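Local coordinates for protein U4/U6 snRNA-associated-splicing factor PRP24 (Saccharomyces cerevisiae, PDB 4N0T) that binds U6 snRNA and acts as a recycling factor of the spliceosome, annealing U6 with U4 snRNA, at residues Gln239-Leu244 with Glu249-Leu254; Glu188-Asn193 with Asn220-Phe225; Phe48-Ile53 with Asp132-Glu137. One frame throughout, in Å; residues are numbered along the deposited sequence.

Interaction 1: residues Gln239-Leu244 with Glu249-Leu254; sequences QMNRSL and EISVSL. With nucleotides of chain B.
In the third RNA recognition motif of the chain, a type II beta turn from Met240 to Ser243, leading from helix 231-237 to the short edge strand 244-245, is tied to strand 248-254 through Asn241, Arg242 and Ser243. The carboxamide of Asn241 imitates a strand neighbour: with CG anti to the backbone N (chi1 -172°), it holds OD1 2.9 Å from Val252 N, in a bond straight at the hydrogen (161°) though the donor is tilted out of the carbonyl plane. An alanine here would take away OD1, is likely to leave Val252 N without its mate, and would probably set the turn freer to shift against the strand. Backbone bonds continue the pairing, from Arg242 N to Ile250 O (2.8 Å) and from Ile250 N to Ser243 O (3.0 Å), until Leu244 and Glu249 form an antiparallel non-hydrogen-bonded pair. Ser243 suits the turn's last position because OG reaches back 2.7 Å to Met240 O, which also accepts from Ser243 N. Apolar packing sets Met240 CB 3.8 Å from Val252 CG2, with Phe199 of helix 192-199 touching both residues. On the RNA side, the side chains of Arg242 and Glu249 run alongside each other with their planar ends 28° apart, and a long, weak salt bridge joins NH1 to OE2 (3.4 Å). C5' of C63 of chain B lies over one guanidinium face. Small enough to admit a base, Ser251 places OG 2.8 Å from N3 of A62 of chain B.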
loop_
_atom_site.group_PDB
_atom_site.type_symbol
_atom_site.label_atom_id
_atom_site.label_comp_id
_atom_site.label_asym_id
_atom_site.label_seq_id
_atom_site.Cartn_x
_atom_site.Cartn_y
_atom_site.Cartn_z
ATOM N N GLN A 239 31.289 -6.504 -12.528
ATOM C CA GLN A 239 32.751 -6.610 -12.571
ATOM C C GLN A 239 33.406 -5.278 -12.910
ATOM O O GLN A 239 34.607 -5.095 -12.693
ATOM C CB GLN A 239 33.184 -7.640 -13.614
ATOM C CG GLN A 239 32.791 -9.075 -13.324
ATOM C CD GLN A 239 33.069 -9.965 -14.520
ATOM O OE1 GLN A 239 34.138 -10.574 -14.625
ATOM N NE2 GLN A 239 32.118 -10.022 -15.450
ATOM N N MET A 240 32.625 -4.352 -13.462
ATOM C CA MET A 240 33.130 -3.014 -13.749
ATOM C C MET A 240 33.312 -2.161 -12.484
ATOM O O MET A 240 33.885 -1.071 -12.550
ATOM C CB MET A 240 32.216 -2.289 -14.748
ATOM C CG MET A 240 32.211 -2.883 -16.144
ATOM S SD MET A 240 33.686 -2.372 -17.046
ATOM C CE MET A 240 33.166 -0.723 -17.534
ATOM N N ASN A 241 32.815 -2.644 -11.344
ATOM C CA ASN A 241 33.005 -1.950 -10.062
ATOM C C ASN A 241 34.496 -1.830 -9.741
ATOM O O ASN A 241 35.240 -2.811 -9.861
ATOM C CB ASN A 241 32.287 -2.696 -8.935
ATOM C CG ASN A 241 32.285 -1.925 -7.628
ATOM O OD1 ASN A 241 32.021 -0.717 -7.599
ATOM N ND2 ASN A 241 32.591 -2.620 -6.538
ATOM N N ARG A 242 34.914 -0.625 -9.358
ATOM C CA ARG A 242 36.317 -0.297 -9.038
ATOM C C ARG A 242 37.223 -0.257 -10.266
ATOM O O ARG A 242 38.443 -0.102 -10.139
ATOM C CB ARG A 242 36.902 -1.255 -7.995
ATOM C CG ARG A 242 36.074 -1.382 -6.732
ATOM C CD ARG A 242 36.540 -0.395 -5.690
ATOM N NE ARG A 242 36.935 -1.076 -4.461
ATOM C CZ ARG A 242 37.999 -0.754 -3.733
ATOM N NH1 ARG A 242 38.787 0.245 -4.110
ATOM N NH2 ARG A 242 38.275 -1.435 -2.630
ATOM N N SER A 243 36.643 -0.381 -11.455
ATOM C CA SER A 243 37.446 -0.287 -12.672
ATOM C C SER A 243 37.695 1.172 -13.042
ATOM O O SER A 243 37.022 2.084 -12.535
ATOM C CB SER A 243 36.776 -1.029 -13.830
ATOM O OG SER A 243 35.729 -0.252 -14.381
ATOM N N LEU A 244 38.692 1.401 -13.896
ATOM C CA LEU A 244 38.969 2.738 -14.396
ATOM C C LEU A 244 38.204 3.000 -15.683
ATOM O O LEU A 244 38.187 2.161 -16.590
ATOM C CB LEU A 244 40.477 2.923 -14.671
ATOM C CG LEU A 244 41.378 3.163 -13.460
ATOM C CD1 LEU A 244 42.850 3.180 -13.868
ATOM C CD2 LEU A 244 41.025 4.479 -12.806
ATOM N N GLU A 249 38.042 6.169 -11.239
ATOM C CA GLU A 249 37.608 4.870 -10.757
ATOM C C GLU A 249 36.125 4.958 -10.460
ATOM O O GLU A 249 35.694 5.769 -9.631
ATOM C CB GLU A 249 38.346 4.476 -9.483
ATOM C CG GLU A 249 37.873 3.171 -8.892
ATOM C CD GLU A 249 38.587 2.805 -7.605
ATOM O OE1 GLU A 249 39.814 3.024 -7.514
ATOM O OE2 GLU A 249 37.922 2.282 -6.692
ATOM N N ILE A 250 35.349 4.130 -11.149
ATOM C CA ILE A 250 33.891 4.133 -10.992
ATOM C C ILE A 250 33.393 3.046 -10.050
ATOM O O ILE A 250 34.069 2.041 -9.819
ATOM C CB ILE A 250 33.203 3.989 -12.373
ATOM C CG1 ILE A 250 33.587 2.658 -13.045
ATOM C CG2 ILE A 250 33.569 5.183 -13.273
ATOM C CD1 ILE A 250 32.754 2.328 -14.285
ATOM N N SER A 251 32.193 3.253 -9.501
ATOM C CA SER A 251 31.527 2.232 -8.706
ATOM C C SER A 251 30.351 1.729 -9.514
ATOM O O SER A 251 29.686 2.510 -10.199
ATOM C CB SER A 251 31.007 2.804 -7.375
ATOM O OG SER A 251 32.085 3.127 -6.515
ATOM N N VAL A 252 30.113 0.424 -9.453
ATOM C CA VAL A 252 28.994 -0.193 -10.144
ATOM C C VAL A 252 28.325 -1.170 -9.197
ATOM O O VAL A 252 28.983 -2.022 -8.591
ATOM C CB VAL A 252 29.452 -0.958 -11.418
ATOM C CG1 VAL A 252 28.243 -1.491 -12.174
ATOM C CG2 VAL A 252 30.291 -0.049 -12.319
ATOM N N SER A 253 27.011 -1.050 -9.071
ATOM C CA SER A 253 26.271 -1.867 -8.123
ATOM C C SER A 253 24.882 -2.065 -8.664
ATOM O O SER A 253 24.443 -1.297 -9.525
ATOM C CB SER A 253 26.200 -1.149 -6.779
ATOM O OG SER A 253 25.507 0.084 -6.906
ATOM N N LEU A 254 24.177 -3.083 -8.160
ATOM C CA LEU A 254 22.754 -3.204 -8.436
ATOM C C LEU A 254 22.007 -2.077 -7.734
ATOM O O LEU A 254 22.221 -1.828 -6.540
ATOM C CB LEU A 254 22.196 -4.541 -7.952
ATOM C CG LEU A 254 22.585 -5.807 -8.705
ATOM C CD1 LEU A 254 21.806 -6.986 -8.136
ATOM C CD2 LEU A 254 22.288 -5.665 -10.175
ATOM P P A B 62 27.970 -2.527 -0.086
ATOM O OP1 A B 62 27.304 -1.297 -0.596
ATOM O OP2 A B 62 27.460 -3.866 -0.482
ATOM O "O5'" A B 62 29.506 -2.477 -0.501
ATOM C "C5'" A B 62 30.288 -1.312 -0.273
ATOM C "C4'" A B 62 30.987 -0.875 -1.533
ATOM O "O4'" A B 62 30.024 -0.283 -2.443
ATOM C "C3'" A B 62 32.059 0.194 -1.362
ATOM O "O3'" A B 62 33.310 -0.363 -0.997
ATOM C "C2'" A B 62 32.077 0.870 -2.727
ATOM O "O2'" A B 62 32.801 0.070 -3.654
ATOM C "C1'" A B 62 30.595 0.828 -3.099
ATOM N N9 A B 62 29.854 2.018 -2.639
ATOM C C8 A B 62 28.968 2.050 -1.588
ATOM N N7 A B 62 28.422 3.223 -1.388
ATOM C C5 A B 62 28.983 4.023 -2.376
ATOM C C6 A B 62 28.808 5.381 -2.697
ATOM N N6 A B 62 27.991 6.208 -2.035
ATOM N N1 A B 62 29.514 5.864 -3.749
ATOM C C2 A B 62 30.323 5.037 -4.406
ATOM N N3 A B 62 30.572 3.743 -4.201
ATOM C C4 A B 62 29.855 3.290 -3.159
ATOM P P C B 63 34.320 0.438 -0.033
ATOM O OP1 C B 63 35.499 -0.437 0.162
ATOM O OP2 C B 63 33.580 1.009 1.116
ATOM O "O5'" C B 63 34.793 1.668 -0.923
ATOM C "C5'" C B 63 35.476 1.456 -2.142
ATOM C "C4'" C B 63 35.674 2.755 -2.865
ATOM O "O4'" C B 63 34.390 3.305 -3.266
ATOM C "C3'" C B 63 36.288 3.870 -2.042
ATOM O "O3'" C B 63 37.686 3.732 -1.860
ATOM C "C2'" C B 63 35.878 5.104 -2.831
ATOM O "O2'" C B 63 36.679 5.224 -4.002
ATOM C "C1'" C B 63 34.458 4.719 -3.255
ATOM N N1 C B 63 33.421 5.242 -2.331
ATOM C C2 C B 63 33.029 6.577 -2.471
ATOM O O2 C B 63 33.586 7.244 -3.364
ATOM N N3 C B 63 32.079 7.098 -1.653
ATOM C C4 C B 63 31.520 6.313 -0.715
ATOM N N4 C B 63 30.584 6.830 0.084
ATOM C C5 C B 63 31.903 4.950 -0.549
ATOM C C6 C B 63 32.844 4.454 -1.369
HETATM O O HOH W 1 33.643 1.256 -5.907
#

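Interaction 2: residues Glu188-Asn193 with Asn220-Phe225; sequences ELLDEN and NNCCAF. With nucleotides of chain B.
The Phe225 ring carries the cytosine of C14 of chain B over one face, while Leu190 meets Cys222 and Ala224 on the reverse of the same strand. C2 of C14 stands 3.3 Å above the ring plane, displaced toward the rim. Another flat group, the Asn221 amide, offers ND2 to N7 of A11 of chain B at 3.1 Å. The phosphate of A11 is held by two backbone donors: Asn220 N reaches OP2 and Asn221 N reaches OP1, each at 2.8 Å. Strand 222-228 is the third strand of the RRM fold, the RNP1 position, where Phe225 supplies the expected aromatic; Cys223 fills another site that is often aromatic and sets SG 3.7 Å from C4 of A12 of chain B. Leu190, at the centre of an inverse gamma turn before helix 192-199, packs its two methyls against the strand's inner side. CD2 lies 3.8 Å from Cys222 CB, and CD1 sits 3.6 Å from Cys223 O and also touches Ala224 CB. Short side chains at Cys222 and Ala224 leave room for this leucine. With no hydrogen bond between the segments, the leucine contact is apolar and little directional, whereas the strand's other face and the two asparagines before it meet RNA by stacking and directed hydrogen bonds.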
loop_
_atom_site.group_PDB
_atom_site.type_symbol
_atom_site.label_atom_id
_atom_site.label_comp_id
_atom_site.label_asym_id
_atom_site.label_seq_id
_atom_site.Cartn_x
_atom_site.Cartn_y
_atom_site.Cartn_z
ATOM N N GLU A 188 32.817 14.720 -17.674
ATOM C CA GLU A 188 33.317 14.305 -18.982
ATOM C C GLU A 188 32.846 12.897 -19.373
ATOM O O GLU A 188 32.567 12.633 -20.543
ATOM C CB GLU A 188 34.853 14.404 -19.036
ATOM C CG GLU A 188 35.533 13.335 -19.891
ATOM C CD GLU A 188 36.901 13.760 -20.414
ATOM O OE1 GLU A 188 37.792 14.077 -19.594
ATOM O OE2 GLU A 188 37.084 13.773 -21.653
ATOM N N LEU A 189 32.733 12.008 -18.386
ATOM C CA LEU A 189 32.368 10.616 -18.631
ATOM C C LEU A 189 30.865 10.386 -18.599
ATOM O O LEU A 189 30.395 9.293 -18.922
ATOM C CB LEU A 189 33.012 9.709 -17.576
ATOM C CG LEU A 189 34.539 9.620 -17.605
ATOM C CD1 LEU A 189 35.032 8.804 -16.416
ATOM C CD2 LEU A 189 35.030 9.008 -18.910
ATOM N N LEU A 190 30.122 11.404 -18.176
ATOM C CA LEU A 190 28.669 11.297 -18.075
ATOM C C LEU A 190 28.079 11.456 -19.464
ATOM O O LEU A 190 27.525 12.498 -19.815
ATOM C CB LEU A 190 28.110 12.339 -17.104
ATOM C CG LEU A 190 26.637 12.158 -16.718
ATOM C CD1 LEU A 190 26.415 10.860 -15.919
ATOM C CD2 LEU A 190 26.128 13.349 -15.938
ATOM N N ASP A 191 28.206 10.399 -20.252
ATOM C CA ASP A 191 27.878 10.441 -21.663
ATOM C C ASP A 191 27.285 9.100 -22.057
ATOM O O ASP A 191 27.935 8.059 -21.913
ATOM C CB ASP A 191 29.143 10.722 -22.467
ATOM C CG ASP A 191 28.921 10.610 -23.951
ATOM O OD1 ASP A 191 28.452 11.597 -24.554
ATOM O OD2 ASP A 191 29.207 9.532 -24.513
ATOM N N GLU A 192 26.039 9.123 -22.521
ATOM C CA GLU A 192 25.326 7.890 -22.821
ATOM C C GLU A 192 26.064 7.018 -23.828
ATOM O O GLU A 192 26.112 5.791 -23.676
ATOM C CB GLU A 192 23.918 8.198 -23.314
ATOM C CG GLU A 192 23.124 6.959 -23.599
ATOM C CD GLU A 192 21.673 7.247 -23.834
ATOM O OE1 GLU A 192 21.191 8.311 -23.380
ATOM O OE2 GLU A 192 21.009 6.396 -24.464
ATOM N N ASN A 193 26.652 7.651 -24.843
ATOM C CA ASN A 193 27.395 6.909 -25.860
ATOM C C ASN A 193 28.570 6.163 -25.254
ATOM O O ASN A 193 28.789 4.997 -25.562
ATOM C CB ASN A 193 27.884 7.833 -26.976
ATOM C CG ASN A 193 26.746 8.424 -27.784
ATOM O OD1 ASN A 193 25.623 7.919 -27.757
ATOM N ND2 ASN A 193 27.034 9.503 -28.511
ATOM N N ASN A 220 31.225 17.197 -8.970
ATOM C CA ASN A 220 32.455 16.419 -8.936
ATOM C C ASN A 220 32.203 14.965 -9.322
ATOM O O ASN A 220 32.933 14.388 -10.125
ATOM C CB ASN A 220 33.064 16.476 -7.541
ATOM C CG ASN A 220 33.513 17.874 -7.169
ATOM O OD1 ASN A 220 34.009 18.620 -8.021
ATOM N ND2 ASN A 220 33.331 18.244 -5.902
ATOM N N ASN A 221 31.158 14.384 -8.734
ATOM C CA ASN A 221 30.784 13.001 -9.003
ATOM C C ASN A 221 29.399 12.974 -9.601
ATOM O O ASN A 221 28.512 13.692 -9.132
ATOM C CB ASN A 221 30.779 12.184 -7.707
ATOM C CG ASN A 221 32.149 12.082 -7.090
ATOM O OD1 ASN A 221 33.153 11.968 -7.803
ATOM N ND2 ASN A 221 32.210 12.115 -5.766
ATOM N N CYS A 222 29.225 12.171 -10.645
ATOM C CA CYS A 222 27.922 12.039 -11.294
ATOM C C CYS A 222 27.511 10.591 -11.295
ATOM O O CYS A 222 28.356 9.701 -11.252
ATOM C CB CYS A 222 28.013 12.496 -12.748
ATOM S SG CYS A 222 28.622 14.207 -12.964
ATOM N N CYS A 223 26.207 10.354 -11.388
ATOM C CA CYS A 223 25.706 8.989 -11.447
ATOM C C CYS A 223 24.825 8.761 -12.658
ATOM O O CYS A 223 24.332 9.708 -13.278
ATOM C CB CYS A 223 24.937 8.643 -10.170
ATOM S SG CYS A 223 23.408 9.587 -9.953
ATOM N N ALA A 224 24.652 7.488 -12.999
ATOM C CA ALA A 224 23.805 7.083 -14.108
ATOM C C ALA A 224 23.271 5.703 -13.802
ATOM O O ALA A 224 23.865 4.957 -13.014
ATOM C CB ALA A 224 24.600 7.064 -15.407
ATOM N N PHE A 225 22.143 5.361 -14.419
ATOM C CA PHE A 225 21.556 4.051 -14.221
ATOM C C PHE A 225 21.425 3.380 -15.568
ATOM O O PHE A 225 21.172 4.039 -16.574
ATOM C CB PHE A 225 20.168 4.181 -13.609
ATOM C CG PHE A 225 20.158 4.718 -12.204
ATOM C CD1 PHE A 225 20.235 6.083 -11.961
ATOM C CD2 PHE A 225 20.050 3.852 -11.124
ATOM C CE1 PHE A 225 20.206 6.576 -10.663
ATOM C CE2 PHE A 225 20.025 4.342 -9.818
ATOM C CZ PHE A 225 20.094 5.708 -9.594
ATOM P P C B 14 15.014 9.562 -7.762
ATOM O OP1 C B 14 15.009 10.900 -7.097
ATOM O OP2 C B 14 13.950 8.569 -7.429
ATOM O "O5'" C B 14 14.955 9.743 -9.341
ATOM C "C5'" C B 14 15.766 10.706 -10.011
ATOM C "C4'" C B 14 16.335 10.148 -11.290
ATOM O "O4'" C B 14 17.233 9.057 -10.966
ATOM C "C3'" C B 14 15.338 9.521 -12.259
ATOM O "O3'" C B 14 14.693 10.463 -13.092
ATOM C "C2'" C B 14 16.206 8.557 -13.046
ATOM O "O2'" C B 14 17.003 9.273 -13.988
ATOM C "C1'" C B 14 17.154 8.063 -11.963
ATOM N N1 C B 14 16.776 6.768 -11.341
ATOM C C2 C B 14 16.905 5.613 -12.113
ATOM O O2 C B 14 17.245 5.713 -13.306
ATOM N N3 C B 14 16.650 4.415 -11.556
ATOM C C4 C B 14 16.282 4.326 -10.276
ATOM N N4 C B 14 16.054 3.099 -9.812
ATOM C C5 C B 14 16.157 5.483 -9.445
ATOM C C6 C B 14 16.429 6.673 -10.016
ATOM P P A B 11 29.512 16.771 -5.886
ATOM O OP1 A B 11 29.996 15.453 -6.375
ATOM O OP2 A B 11 29.501 17.915 -6.826
ATOM O "O5'" A B 11 28.075 16.607 -5.225
ATOM C "C5'" A B 11 26.894 16.526 -6.014
ATOM C "C4'" A B 11 25.843 15.680 -5.332
ATOM O "O4'" A B 11 26.236 14.287 -5.430
ATOM C "C3'" A B 11 25.635 15.955 -3.842
ATOM O "O3'" A B 11 24.278 15.673 -3.503
ATOM C "C2'" A B 11 26.510 14.898 -3.182
ATOM O "O2'" A B 11 26.096 14.556 -1.876
ATOM C "C1'" A B 11 26.329 13.725 -4.138
ATOM N N9 A B 11 27.410 12.738 -4.184
ATOM C C8 A B 11 28.616 12.850 -4.826
ATOM N N7 A B 11 29.341 11.760 -4.748
ATOM C C5 A B 11 28.555 10.867 -4.044
ATOM C C6 A B 11 28.760 9.535 -3.643
ATOM N N6 A B 11 29.865 8.839 -3.922
ATOM N N1 A B 11 27.774 8.924 -2.948
ATOM C C2 A B 11 26.662 9.626 -2.678
ATOM N N3 A B 11 26.346 10.881 -3.009
ATOM C C4 A B 11 27.354 11.452 -3.700
ATOM P P A B 12 23.120 16.752 -3.767
ATOM O OP1 A B 12 23.697 18.116 -3.766
ATOM O OP2 A B 12 22.043 16.407 -2.798
ATOM O "O5'" A B 12 22.630 16.464 -5.258
ATOM C "C5'" A B 12 21.933 15.269 -5.580
ATOM C "C4'" A B 12 22.178 14.874 -7.015
ATOM O "O4'" A B 12 23.566 14.509 -7.173
ATOM C "C3'" A B 12 21.410 13.661 -7.523
ATOM O "O3'" A B 12 20.105 14.006 -7.952
ATOM C "C2'" A B 12 22.283 13.157 -8.671
ATOM O "O2'" A B 12 21.979 13.869 -9.862
ATOM C "C1'" A B 12 23.696 13.546 -8.199
ATOM N N9 A B 12 24.490 12.405 -7.697
ATOM C C8 A B 12 25.797 12.136 -8.038
ATOM N N7 A B 12 26.289 11.074 -7.451
ATOM C C5 A B 12 25.236 10.607 -6.676
ATOM C C6 A B 12 25.134 9.502 -5.821
ATOM N N6 A B 12 26.126 8.635 -5.612
ATOM N N1 A B 12 23.953 9.306 -5.185
ATOM C C2 A B 12 22.970 10.175 -5.397
ATOM N N3 A B 12 22.946 11.250 -6.176
ATOM C C4 A B 12 24.129 11.420 -6.802
#

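Interaction 3: residues Phe48-Ile53 with Asp132-Glu137; sequences FRFARI and DVTSKE
Arg52 and Asp132 form a salt bridge between the first and second RNA recognition motifs, with NE 2.6 Å from OD2; its bent geometry makes the hydrogen bond itself weak. Arg52 reaches across because CG stands anti to the backbone N (chi1 170°) and the chain stays extended as far as NE. The two side chains meet at about a right angle, their guanidinium and carboxylate planes 27° apart. Water 2, at the edge of the guanidinium and in its plane, bridges the pair: it accepts from Arg52 NH2 at 3.3 Å and donates to Asp132 OD2 at 2.9 Å. Arg116 shares OD2 and Thr86 bonds to OD1, surroundings that would probably keep this buried aspartate ionised. Farther along, the salt bridge gives way to a CH-pi contact: Thr134 CG2 lies 3.6 Å from the centroid of the Phe50 ring, only 8° off its normal. A threonine suits the place, since its methyl is slim enough to settle squarely on the ring. On the opposite face Phe48 presents its edge, CE1 standing 3.5 Å above the Phe50 plane, toward the rim. Phe50 and Arg52 occupy RNP1 positions, so part of a surface that commonly receives RNA is here given to a neighbouring domain. Strand 49-55, between strands 35-42 and 10-16, thus faces the end of strand 128-133 and the turn into helix 136-146, with Leu113 of strand 112-116 touching both Phe50 and Thr134.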
loop_
_atom_site.group_PDB
_atom_site.type_symbol
_atom_site.label_atom_id
_atom_site.label_comp_id
_atom_site.label_asym_id
_atom_site.label_seq_id
_atom_site.Cartn_x
_atom_site.Cartn_y
_atom_site.Cartn_z
ATOM N N PHE A 48 -33.382 -7.541 2.552
ATOM C CA PHE A 48 -32.708 -8.711 3.105
ATOM C C PHE A 48 -31.219 -8.410 3.282
ATOM O O PHE A 48 -30.769 -7.301 2.989
ATOM C CB PHE A 48 -32.919 -9.950 2.216
ATOM C CG PHE A 48 -32.268 -9.855 0.859
ATOM C CD1 PHE A 48 -30.934 -10.232 0.674
ATOM C CD2 PHE A 48 -32.990 -9.407 -0.232
ATOM C CE1 PHE A 48 -30.343 -10.143 -0.577
ATOM C CE2 PHE A 48 -32.411 -9.327 -1.477
ATOM C CZ PHE A 48 -31.077 -9.695 -1.654
ATOM N N ARG A 49 -30.448 -9.379 3.765
ATOM C CA ARG A 49 -29.007 -9.156 3.887
ATOM C C ARG A 49 -28.173 -10.226 3.197
ATOM O O ARG A 49 -28.588 -11.384 3.081
ATOM C CB ARG A 49 -28.591 -9.040 5.356
ATOM C CG ARG A 49 -29.362 -7.973 6.120
ATOM C CD ARG A 49 -28.688 -7.607 7.426
ATOM N NE ARG A 49 -27.756 -6.492 7.268
ATOM C CZ ARG A 49 -26.920 -6.073 8.216
ATOM N NH1 ARG A 49 -26.886 -6.686 9.390
ATOM N NH2 ARG A 49 -26.106 -5.052 7.984
ATOM N N PHE A 50 -26.989 -9.823 2.742
ATOM C CA PHE A 50 -25.998 -10.758 2.210
ATOM C C PHE A 50 -24.966 -11.010 3.305
ATOM O O PHE A 50 -24.766 -10.167 4.190
ATOM C CB PHE A 50 -25.240 -10.137 1.039
ATOM C CG PHE A 50 -26.040 -9.989 -0.230
ATOM C CD1 PHE A 50 -26.155 -11.046 -1.126
ATOM C CD2 PHE A 50 -26.624 -8.768 -0.558
ATOM C CE1 PHE A 50 -26.854 -10.901 -2.319
ATOM C CE2 PHE A 50 -27.325 -8.614 -1.747
ATOM C CZ PHE A 50 -27.436 -9.679 -2.632
ATOM N N ALA A 51 -24.296 -12.158 3.250
ATOM C CA ALA A 51 -23.138 -12.395 4.108
ATOM C C ALA A 51 -22.001 -13.027 3.324
ATOM O O ALA A 51 -22.224 -13.831 2.416
ATOM C CB ALA A 51 -23.500 -13.275 5.302
ATOM N N ARG A 52 -20.777 -12.650 3.678
ATOM C CA ARG A 52 -19.591 -13.324 3.193
ATOM C C ARG A 52 -19.007 -14.050 4.392
ATOM O O ARG A 52 -18.806 -13.447 5.445
ATOM C CB ARG A 52 -18.583 -12.289 2.669
ATOM C CG ARG A 52 -17.219 -12.845 2.353
ATOM C CD ARG A 52 -16.273 -11.698 1.988
ATOM N NE ARG A 52 -14.958 -12.181 1.606
ATOM C CZ ARG A 52 -13.985 -12.436 2.472
ATOM N NH1 ARG A 52 -14.193 -12.243 3.764
ATOM N NH2 ARG A 52 -12.808 -12.871 2.047
ATOM N N ILE A 53 -18.760 -15.350 4.254
ATOM C CA ILE A 53 -18.192 -16.120 5.358
ATOM C C ILE A 53 -16.931 -16.813 4.875
ATOM O O ILE A 53 -16.970 -17.637 3.947
ATOM C CB ILE A 53 -19.189 -17.172 5.924
ATOM C CG1 ILE A 53 -20.514 -16.512 6.301
ATOM C CG2 ILE A 53 -18.595 -17.871 7.154
ATOM C CD1 ILE A 53 -21.596 -17.534 6.667
ATOM N N ASP A 132 -14.912 -7.567 -2.642
ATOM C CA ASP A 132 -15.855 -8.626 -2.964
ATOM C C ASP A 132 -17.251 -8.032 -3.120
ATOM O O ASP A 132 -17.703 -7.268 -2.266
ATOM C CB ASP A 132 -15.895 -9.683 -1.857
ATOM C CG ASP A 132 -14.620 -10.503 -1.778
ATOM O OD1 ASP A 132 -13.881 -10.558 -2.782
ATOM O OD2 ASP A 132 -14.378 -11.095 -0.705
ATOM N N VAL A 133 -17.894 -8.366 -4.234
ATOM C CA VAL A 133 -19.286 -7.974 -4.458
ATOM C C VAL A 133 -20.169 -9.216 -4.444
ATOM O O VAL A 133 -19.696 -10.302 -4.099
ATOM C CB VAL A 133 -19.440 -7.148 -5.750
ATOM C CG1 VAL A 133 -18.650 -5.876 -5.614
ATOM C CG2 VAL A 133 -18.975 -7.939 -6.981
ATOM N N THR A 134 -21.454 -9.074 -4.779
ATOM C CA THR A 134 -22.380 -10.185 -4.580
ATOM C C THR A 134 -22.694 -11.020 -5.822
ATOM O O THR A 134 -23.353 -12.061 -5.714
ATOM C CB THR A 134 -23.708 -9.704 -3.979
ATOM O OG1 THR A 134 -24.350 -8.817 -4.903
ATOM C CG2 THR A 134 -23.468 -8.981 -2.672
ATOM N N SER A 135 -22.269 -10.566 -6.997
ATOM C CA SER A 135 -22.489 -11.345 -8.221
ATOM C C SER A 135 -21.429 -11.091 -9.288
ATOM O O SER A 135 -20.776 -10.049 -9.279
ATOM C CB SER A 135 -23.872 -11.048 -8.810
ATOM O OG SER A 135 -23.879 -9.783 -9.458
ATOM N N LYS A 136 -21.263 -12.043 -10.205
ATOM C CA LYS A 136 -20.339 -11.856 -11.327
ATOM C C LYS A 136 -20.782 -10.662 -12.169
ATOM O O LYS A 136 -19.956 -9.892 -12.671
ATOM C CB LYS A 136 -20.261 -13.118 -12.194
ATOM C CG LYS A 136 -19.547 -12.897 -13.528
ATOM C CD LYS A 136 -19.520 -14.166 -14.382
ATOM C CE LYS A 136 -18.504 -14.035 -15.520
ATOM N NZ LYS A 136 -18.082 -15.370 -16.044
ATOM N N GLU A 137 -22.097 -10.502 -12.293
ATOM C CA GLU A 137 -22.675 -9.376 -13.014
ATOM C C GLU A 137 -22.260 -8.028 -12.420
ATOM O O GLU A 137 -21.830 -7.125 -13.150
ATOM C CB GLU A 137 -24.204 -9.514 -13.068
ATOM C CG GLU A 137 -24.690 -10.614 -14.017
ATOM C CD GLU A 137 -24.356 -12.034 -13.545
ATOM O OE1 GLU A 137 -24.369 -12.290 -12.314
ATOM O OE2 GLU A 137 -24.075 -12.899 -14.413
HETATM O O HOH W 2 -12.682 -13.433 -1.183
#

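How the interactions relate
Interactions 1 and 2 belong to one RRM and to one sheet, in which strand 179-185 runs between strands 222-228 and 248-254. Their centres lie about 13 Å apart and their nearest atoms about 5 Å, so they do not touch, yet both border bound RNA: A62 and C63 at interaction 1, A11, A12 and C14 at interaction 2, all of chain B. Interaction 3 is about 57 Å from each, centre to centre, on the opposite side of the chain's centre. It joins two RRMs, and its nearest atom is about 6 Å from the nucleic acid. The equivalent third-strand surface of two different RRMs thus serves RNA binding in interaction 2 and domain packing in interaction 3.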